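Local coordinates for NTF2-like protein of unknown function (Prochlorococcus marinus, PDB 3HZP) that is of unknown function but belongs to the NTF2-like superfamily, whose cone-like fold of a curved sheet packed against helices often encloses a ligand pocket, at residues Gln94-Lys106 and Trp116-Trp129. Residues are numbered along the deposited sequence; the frame is centred on the assembly and turned at random.
Sequences QNDDLPTVTSIFK and WMQRSSGQSDMTLW
W116 pairs with I104 through two backbone hydrogen bonds, and their CB atoms pack 4.0 Å apart. Strands 100-106 and 116-119 run antiparallel as the two arms of a hairpin. M117, a selenomethionine, holds CG anti to its backbone N (chi1 -178°). In the conformer described, this lays M117 CG on V101 CG1, on the face that also carries S103 and R119. Q118 and T102 form the next hydrogen-bonded pair. On the other face, T102 OG1 bonds Q118 OE1 of the second subunit, and Q118 OE1 bonds T102 OG1 there. R119 bends back at chi3 (-72°) and meets D97 end-on in a salt bridge. NH2 reaches D97 OD1 at 2.9 Å in an almost straight bond (177°), and NH1 reaches D97 OD2 at 2.8 Å. P99 CG sits over one face of the guanidinium. R119 NE and NH2 also share the S120 carbonyl oxygen. S120 OG accepts from T100 N at 2.9 Å and donates to S121 O. G122 O then takes L98 N. S124 grips L98 O from opposite faces of its carbonyl plane, with OG at 2.7 Å and N at 3.2 Å. Selenomethionine M126, in the conformer described, packs CG on L98 CD2. W129 turns its ring edge to T100 OG1, which also bonds G40 O of the second subunit. One water joins T100 OG1, S124 OG and W129 NE1. Past the regular ladder, the S120 and S124 hydroxyls and the D97-R119 salt bridge thus supplement scattered backbone bonds. The end-on grip and the shared S120 oxygen fix the guanidinium's rotation.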
ATOM      1  N   GLN A  94      -8.625   9.039  23.883  1.00 26.57           N
ATOM      2  CA  GLN A  94      -9.229   9.077  22.553  1.00 26.79           C
ATOM      3  C   GLN A  94      -8.253   9.648  21.551  1.00 26.65           C
ATOM      4  O   GLN A  94      -7.519  10.606  21.824  1.00 26.77           O
ATOM      5  CB  GLN A  94     -10.527   9.896  22.459  1.00 29.57           C
ATOM      6  CG  GLN A  94     -11.441   9.438  21.248  1.00 39.49           C
ATOM      7  CD  GLN A  94     -11.949  10.584  20.366  1.00 46.63           C
ATOM      8  OE1 GLN A  94     -13.086  11.049  20.519  1.00 47.33           O
ATOM      9  NE2 GLN A  94     -11.104  11.036  19.428  1.00 45.09           N
ATOM     10  N   ASN A  95      -8.285   9.050  20.377  1.00 22.53           N
ATOM     11  CA  ASN A  95      -7.453   9.433  19.256  1.00 24.74           C
ATOM     12  C   ASN A  95      -8.273   9.512  17.982  1.00 22.15           C
ATOM     13  O   ASN A  95      -9.199   8.741  17.809  1.00 19.63           O
ATOM     14  CB  ASN A  95      -6.428   8.341  19.032  1.00 27.01           C
ATOM     15  CG  ASN A  95      -5.478   8.200  20.177  1.00 34.75           C
ATOM     16  OD1 ASN A  95      -4.512   8.960  20.279  1.00 41.92           O
ATOM     17  ND2 ASN A  95      -5.743   7.228  21.060  1.00 33.27           N
ATOM     18  N   ASP A  96      -7.904  10.430  17.099  1.00 18.67           N
ATOM     19  CA  ASP A  96      -8.386  10.477  15.736  1.00 17.36           C
ATOM     20  C   ASP A  96      -7.310   9.793  14.884  1.00 18.17           C
ATOM     21  O   ASP A  96      -6.111   9.837  15.222  1.00 19.51           O
ATOM     22  CB  ASP A  96      -8.579  11.919  15.253  1.00 21.29           C
ATOM     23  CG  ASP A  96      -9.743  12.638  15.947  1.00 30.01           C
ATOM     24  OD1 ASP A  96     -10.756  12.007  16.242  1.00 27.48           O
ATOM     25  OD2 ASP A  96      -9.633  13.858  16.175  1.00 38.66           O
ATOM     26  N   ASP A  97      -7.733   9.166  13.797  1.00 15.40           N
ATOM     27  CA  ASP A  97      -6.825   8.444  12.932  1.00 15.16           C
ATOM     28  C   ASP A  97      -7.297   8.675  11.502  1.00 15.38           C
ATOM     29  O   ASP A  97      -8.481   8.469  11.175  1.00 16.57           O
ATOM     30  CB  ASP A  97      -6.898   6.954  13.294  1.00 15.68           C
ATOM     31  CG  ASP A  97      -5.893   6.113  12.572  1.00 16.66           C
ATOM     32  OD1 ASP A  97      -4.685   6.407  12.599  1.00 16.15           O
ATOM     33  OD2 ASP A  97      -6.335   5.087  12.019  1.00 18.20           O
ATOM     34  N   LEU A  98      -6.375   9.059  10.633  1.00 14.33           N
ATOM     35  CA  LEU A  98      -6.703   9.423   9.265  1.00 14.96           C
ATOM     36  C   LEU A  98      -5.635   8.945   8.289  1.00 14.41           C
ATOM     37  O   LEU A  98      -4.893   9.782   7.741  1.00 15.94           O
ATOM     38  CB  LEU A  98      -6.874  10.949   9.179  1.00 17.07           C
ATOM     39  CG  LEU A  98      -7.604  11.439   7.959  1.00 17.07           C
ATOM     40  CD1 LEU A  98      -9.105  11.077   8.018  1.00 18.27           C
ATOM     41  CD2 LEU A  98      -7.418  12.969   7.875  1.00 18.15           C
ATOM     42  N   PRO A  99      -5.479   7.622   8.124  1.00 13.92           N
ATOM     43  CA  PRO A  99      -4.490   7.104   7.163  1.00 13.51           C
ATOM     44  C   PRO A  99      -5.015   7.101   5.717  1.00 13.77           C
ATOM     45  O   PRO A  99      -6.229   7.056   5.442  1.00 15.00           O
ATOM     46  CB  PRO A  99      -4.289   5.670   7.598  1.00 13.29           C
ATOM     47  CG  PRO A  99      -5.635   5.293   8.183  1.00 14.29           C
ATOM     48  CD  PRO A  99      -6.090   6.519   8.872  1.00 13.83           C
ATOM     49  N   THR A 100      -4.064   7.026   4.801  1.00 13.02           N
ATOM     50  CA  THR A 100      -4.279   6.539   3.442  1.00 12.02           C
ATOM     51  C   THR A 100      -4.112   5.027   3.405  1.00 12.74           C
ATOM     52  O   THR A 100      -3.131   4.488   3.958  1.00 12.74           O
ATOM     53  CB  THR A 100      -3.250   7.147   2.473  1.00 13.23           C
ATOM     54  OG1 THR A 100      -3.420   8.571   2.469  1.00 13.73           O
ATOM     55  CG2 THR A 100      -3.424   6.610   1.023  1.00 14.22           C
ATOM     56  N   VAL A 101      -5.083   4.362   2.782  1.00 12.69           N
ATOM     57  CA  VAL A 101      -5.100   2.915   2.676  1.00 13.19           C
ATOM     58  C   VAL A 101      -5.189   2.449   1.244  1.00 12.91           C
ATOM     59  O   VAL A 101      -6.039   2.930   0.488  1.00 13.20           O
ATOM     60  CB  VAL A 101      -6.325   2.338   3.447  1.00 13.31           C
ATOM     61  CG1 VAL A 101      -6.313   0.843   3.414  1.00 15.05           C
ATOM     62  CG2 VAL A 101      -6.367   2.902   4.877  1.00 14.30           C
ATOM     63  N   THR A 102      -4.280   1.562   0.845  1.00 13.52           N
ATOM     64  CA  THR A 102      -4.317   0.887  -0.459  1.00 12.31           C
ATOM     65  C   THR A 102      -4.857  -0.506  -0.212  1.00 13.64           C
ATOM     66  O   THR A 102      -4.292  -1.268   0.590  1.00 14.65           O
ATOM     67  CB  THR A 102      -2.942   0.804  -1.089  1.00 12.76           C
ATOM     68  OG1 THR A 102      -2.455   2.111  -1.359  1.00 13.64           O
ATOM     69  CG2 THR A 102      -2.979  -0.034  -2.381  1.00 15.22           C
ATOM     70  N   SER A 103      -5.983  -0.839  -0.843  1.00 13.32           N
ATOM     71  CA  SER A 103      -6.590  -2.174  -0.708  1.00 13.86           C
ATOM     72  C   SER A 103      -6.699  -2.812  -2.072  1.00 13.70           C
ATOM     73  O   SER A 103      -6.922  -2.118  -3.083  1.00 14.28           O
ATOM     74  CB  SER A 103      -7.936  -2.088  -0.009  1.00 15.67           C
ATOM     75  OG  SER A 103      -8.944  -1.397  -0.793  1.00 16.60           O
ATOM     76  N   ILE A 104      -6.557  -4.128  -2.115  1.00 14.20           N
ATOM     77  CA  ILE A 104      -6.691  -4.911  -3.323  1.00 13.37           C
ATOM     78  C   ILE A 104      -7.729  -6.000  -3.041  1.00 13.70           C
ATOM     79  O   ILE A 104      -7.762  -6.548  -1.930  1.00 14.78           O
ATOM     80  CB  ILE A 104      -5.377  -5.557  -3.739  1.00 14.24           C
ATOM     81  CG1 ILE A 104      -4.273  -4.508  -3.857  1.00 19.68           C
ATOM     82  CG2 ILE A 104      -5.552  -6.420  -4.962  1.00 17.17           C
ATOM     83  CD1 ILE A 104      -4.540  -3.518  -4.904  1.00 21.45           C
ATOM     84  N   PHE A 105      -8.595  -6.258  -4.015  1.00 12.88           N
ATOM     85  CA  PHE A 105      -9.681  -7.221  -3.940  1.00 12.32           C
ATOM     86  C   PHE A 105      -9.534  -8.243  -5.067  1.00 13.72           C
ATOM     87  O   PHE A 105      -9.043  -7.910  -6.154  1.00 13.54           O
ATOM     88  CB  PHE A 105     -11.012  -6.487  -4.095  1.00 12.80           C
ATOM     89  CG  PHE A 105     -11.379  -5.684  -2.883  1.00 14.73           C
ATOM     90  CD1 PHE A 105     -10.848  -4.454  -2.625  1.00 19.65           C
ATOM     91  CD2 PHE A 105     -12.297  -6.228  -2.004  1.00 19.42           C
ATOM     92  CE1 PHE A 105     -11.227  -3.805  -1.379  1.00 18.71           C
ATOM     93  CE2 PHE A 105     -12.664  -5.607  -0.883  1.00 25.51           C
ATOM     94  CZ  PHE A 105     -12.129  -4.426  -0.573  1.00 17.01           C
ATOM     95  N   LYS A 106      -9.974  -9.475  -4.794  1.00 12.86           N
ATOM     96  CA  LYS A 106     -10.044 -10.518  -5.790  1.00 13.44           C
ATOM     97  C   LYS A 106     -11.343 -11.237  -5.674  1.00 12.99           C
ATOM     98  O   LYS A 106     -11.890 -11.389  -4.575  1.00 13.27           O
ATOM     99  CB  LYS A 106      -8.883 -11.516  -5.593  1.00 16.34           C
ATOM    100  CG  LYS A 106      -7.508 -10.931  -5.946  1.00 15.32           C
ATOM    101  CD  LYS A 106      -6.453 -12.018  -6.139  1.00 19.85           C
ATOM    102  CE  LYS A 106      -6.265 -12.755  -4.830  1.00 22.89           C
ATOM    103  NZ  LYS A 106      -5.095 -13.770  -4.903  1.00 25.52           N
ATOM    104  N   TRP A 116      -5.520  -7.735   0.068  1.00 14.53           N
ATOM    105  CA  TRP A 116      -4.317  -7.029   0.548  1.00 15.36           C
ATOM    106  C   TRP A 116      -4.740  -5.680   1.072  1.00 14.22           C
ATOM    107  O   TRP A 116      -5.640  -5.039   0.544  1.00 14.48           O
ATOM    108  CB  TRP A 116      -3.295  -6.832  -0.573  1.00 14.61           C
ATOM    109  CG  TRP A 116      -1.981  -6.451  -0.086  1.00 14.87           C
ATOM    110  CD1 TRP A 116      -1.423  -5.203  -0.110  1.00 16.10           C
ATOM    111  CD2 TRP A 116      -1.004  -7.318   0.487  1.00 14.06           C
ATOM    112  NE1 TRP A 116      -0.170  -5.240   0.462  1.00 15.98           N
ATOM    113  CE2 TRP A 116       0.116  -6.515   0.834  1.00 15.34           C
ATOM    114  CE3 TRP A 116      -0.965  -8.681   0.748  1.00 15.27           C
ATOM    115  CZ2 TRP A 116       1.237  -7.042   1.421  1.00 14.93           C
ATOM    116  CZ3 TRP A 116       0.173  -9.215   1.329  1.00 14.96           C
ATOM    117  CH2 TRP A 116       1.259  -8.381   1.646  1.00 14.92           C
HETATM  118  N   MSE A 117      -4.080  -5.204   2.114  0.67 12.52           N
HETATM  119  CA  MSE A 117      -4.310  -3.843   2.598  0.67 12.53           C
HETATM  120  C   MSE A 117      -3.039  -3.304   3.279  0.67 14.28           C
HETATM  121  O   MSE A 117      -2.496  -3.981   4.145  0.67 13.15           O
HETATM  122  CB  MSE A 117      -5.468  -3.808   3.585  0.67 14.21           C
HETATM  123  CG  MSE A 117      -5.805  -2.415   4.117  0.67 12.79           C
HETATM  124 SE   MSE A 117      -7.348  -2.351   5.296  0.50 12.81          SE
HETATM  125  CE  MSE A 117      -8.677  -2.752   3.910  0.67 14.11           C
ATOM    126  N   GLN A 118      -2.611  -2.107   2.875  1.00 12.52           N
ATOM    127  CA  GLN A 118      -1.533  -1.392   3.522  1.00 11.95           C
ATOM    128  C   GLN A 118      -2.035  -0.031   3.932  1.00 13.16           C
ATOM    129  O   GLN A 118      -2.646   0.682   3.137  1.00 13.21           O
ATOM    130  CB  GLN A 118      -0.313  -1.266   2.587  1.00 12.45           C
ATOM    131  CG  GLN A 118       0.852  -0.466   3.202  1.00 11.51           C
ATOM    132  CD  GLN A 118       2.202  -0.674   2.563  1.00 14.51           C
ATOM    133  OE1 GLN A 118       2.352  -1.497   1.656  1.00 17.43           O
ATOM    134  NE2 GLN A 118       3.206   0.016   3.062  1.00 12.32           N
ATOM    135  N   ARG A 119      -1.735   0.351   5.161  1.00 12.30           N
ATOM    136  CA  ARG A 119      -2.097   1.656   5.684  1.00 11.63           C
ATOM    137  C   ARG A 119      -0.904   2.495   6.074  1.00 11.91           C
ATOM    138  O   ARG A 119       0.126   1.978   6.499  1.00 12.28           O
ATOM    139  CB  ARG A 119      -3.049   1.568   6.886  1.00 12.37           C
ATOM    140  CG  ARG A 119      -2.482   0.899   8.117  1.00 13.78           C
ATOM    141  CD  ARG A 119      -3.223   1.315   9.388  1.00 13.17           C
ATOM    142  NE  ARG A 119      -2.912   2.681   9.740  1.00 12.33           N
ATOM    143  CZ  ARG A 119      -3.604   3.433  10.581  1.00 13.90           C
ATOM    144  NH1 ARG A 119      -4.661   2.944  11.205  1.00 15.05           N
ATOM    145  NH2 ARG A 119      -3.238   4.680  10.798  1.00 14.90           N
ATOM    146  N   SER A 120      -1.091   3.807   6.002  1.00 12.11           N
ATOM    147  CA  SER A 120      -0.083   4.776   6.396  1.00 11.69           C
ATOM    148  C   SER A 120      -0.241   5.130   7.877  1.00 11.86           C
ATOM    149  O   SER A 120      -1.172   4.684   8.529  1.00 13.19           O
ATOM    150  CB  SER A 120      -0.194   6.051   5.557  1.00 11.90           C
ATOM    151  OG  SER A 120      -1.369   6.809   5.894  1.00 12.24           O
ATOM    152  N   SER A 121       0.623   6.006   8.365  0.50 12.11           N
ATOM    153  CA  SER A 121       0.367   6.666   9.631  0.50 13.36           C
ATOM    154  C   SER A 121      -0.957   7.463   9.539  0.50 12.51           C
ATOM    155  O   SER A 121      -1.524   7.739   8.455  0.50 11.03           O
ATOM    156  CB  SER A 121       1.583   7.522  10.017  0.50 13.03           C
ATOM    157  OG  SER A 121       2.712   6.704  10.339  0.50 15.64           O
ATOM    158  N   GLY A 122      -1.497   7.794  10.706  1.00 14.67           N
ATOM    159  CA  GLY A 122      -2.836   8.358  10.752  1.00 14.41           C
ATOM    160  C   GLY A 122      -2.980   9.858  10.794  1.00 15.24           C
ATOM    161  O   GLY A 122      -4.028  10.333  11.224  1.00 15.64           O
ATOM    162  N   GLN A 123      -1.991  10.593  10.306  1.00 15.58           N
ATOM    163  CA  GLN A 123      -2.046  12.072  10.288  1.00 14.35           C
ATOM    164  C   GLN A 123      -1.877  12.636   8.874  1.00 14.48           C
ATOM    165  O   GLN A 123      -1.155  13.597   8.653  1.00 16.53           O
ATOM    166  CB  GLN A 123      -0.992  12.648  11.246  1.00 17.21           C
ATOM    167  CG  GLN A 123      -1.165  12.161  12.711  1.00 20.42           C
ATOM    168  CD  GLN A 123      -0.668  10.716  12.959  1.00 27.39           C
ATOM    169  OE1 GLN A 123       0.396  10.309  12.475  1.00 31.80           O
ATOM    170  NE2 GLN A 123      -1.448   9.939  13.709  1.00 30.99           N
ATOM    171  N   SER A 124      -2.506  11.980   7.910  1.00 15.45           N
ATOM    172  CA  SER A 124      -2.421  12.437   6.524  1.00 13.53           C
ATOM    173  C   SER A 124      -3.090  13.801   6.333  1.00 14.86           C
ATOM    174  O   SER A 124      -3.975  14.215   7.103  1.00 15.92           O
ATOM    175  CB  SER A 124      -3.024  11.406   5.563  1.00 15.18           C
ATOM    176  OG  SER A 124      -4.445  11.370   5.601  1.00 15.46           O
ATOM    177  N   ASP A 125      -2.679  14.472   5.266  1.00 15.61           N
ATOM    178  CA  ASP A 125      -3.159  15.813   4.925  1.00 17.89           C
ATOM    179  C   ASP A 125      -4.121  15.684   3.744  1.00 17.39           C
ATOM    180  O   ASP A 125      -3.703  15.523   2.605  1.00 17.75           O
ATOM    181  CB  ASP A 125      -1.999  16.687   4.529  1.00 17.31           C
ATOM    182  CG  ASP A 125      -2.428  18.109   4.187  1.00 20.71           C
ATOM    183  OD1 ASP A 125      -3.648  18.409   4.157  1.00 20.65           O
ATOM    184  OD2 ASP A 125      -1.517  18.912   3.935  1.00 26.49           O
HETATM  185  N   MSE A 126      -5.413  15.765   4.049  0.50 19.39           N
HETATM  186  CA  MSE A 126      -6.475  15.636   3.058  0.50 20.95           C
HETATM  187  C   MSE A 126      -6.349  16.617   1.926  0.50 22.26           C
HETATM  188  O   MSE A 126      -6.741  16.325   0.788  0.50 23.50           O
HETATM  189  CB  MSE A 126      -7.827  15.874   3.724  0.50 22.49           C
HETATM  190  CG  MSE A 126      -8.172  14.812   4.698  0.50 21.17           C
HETATM  191 SE   MSE A 126      -7.826  13.061   3.886  0.38 25.23          SE
HETATM  192  CE  MSE A 126      -9.062  13.189   2.485  0.50  8.35           C
ATOM    193  N   THR A 127      -5.807  17.785   2.229  1.00 21.63           N
ATOM    194  CA  THR A 127      -5.718  18.848   1.216  1.00 23.15           C
ATOM    195  C   THR A 127      -4.854  18.485   0.018  1.00 22.29           C
ATOM    196  O   THR A 127      -4.915  19.148  -1.010  1.00 23.99           O
ATOM    197  CB  THR A 127      -5.232  20.199   1.765  1.00 24.75           C
ATOM    198  OG1 THR A 127      -3.835  20.171   2.083  1.00 25.70           O
ATOM    199  CG2 THR A 127      -6.038  20.627   2.971  1.00 26.98           C
ATOM    200  N   LEU A 128      -4.048  17.427   0.118  1.00 18.08           N
ATOM    201  CA  LEU A 128      -3.173  17.052  -0.948  1.00 17.77           C
ATOM    202  C   LEU A 128      -3.826  16.225  -2.042  1.00 22.00           C
ATOM    203  O   LEU A 128      -3.207  15.988  -3.072  1.00 26.35           O
ATOM    204  CB  LEU A 128      -1.974  16.273  -0.394  1.00 18.80           C
ATOM    205  CG  LEU A 128      -1.106  17.026   0.599  1.00 21.09           C
ATOM    206  CD1 LEU A 128      -0.064  16.054   1.149  1.00 26.48           C
ATOM    207  CD2 LEU A 128      -0.423  18.215  -0.074  1.00 27.30           C
ATOM    208  N   TRP A 129      -5.051  15.792  -1.818  1.00 22.32           N
ATOM    209  CA  TRP A 129      -5.759  14.950  -2.766  1.00 24.83           C
ATOM    210  C   TRP A 129      -6.565  15.822  -3.722  1.00 30.26           C
ATOM    211  O   TRP A 129      -6.950  16.915  -3.318  1.00 29.86           O
ATOM    212  CB  TRP A 129      -6.678  14.025  -2.019  1.00 26.27           C
ATOM    213  CG  TRP A 129      -5.967  12.960  -1.228  1.00 21.13           C
ATOM    214  CD1 TRP A 129      -5.816  12.900   0.117  1.00 21.03           C
ATOM    215  CD2 TRP A 129      -5.359  11.780  -1.748  1.00 16.69           C
ATOM    216  NE1 TRP A 129      -5.145  11.780   0.470  1.00 19.13           N
ATOM    217  CE2 TRP A 129      -4.840  11.072  -0.653  1.00 17.05           C
ATOM    218  CE3 TRP A 129      -5.190  11.255  -3.026  1.00 17.36           C
ATOM    219  CZ2 TRP A 129      -4.197   9.870  -0.791  1.00 18.45           C
ATOM    220  CZ3 TRP A 129      -4.555  10.086  -3.160  1.00 18.63           C
ATOM    221  CH2 TRP A 129      -4.053   9.391  -2.048  1.00 18.89           C
TER
HETATM  222  O   HOH W   1      -5.391  10.289   3.267  1.00 15.83           O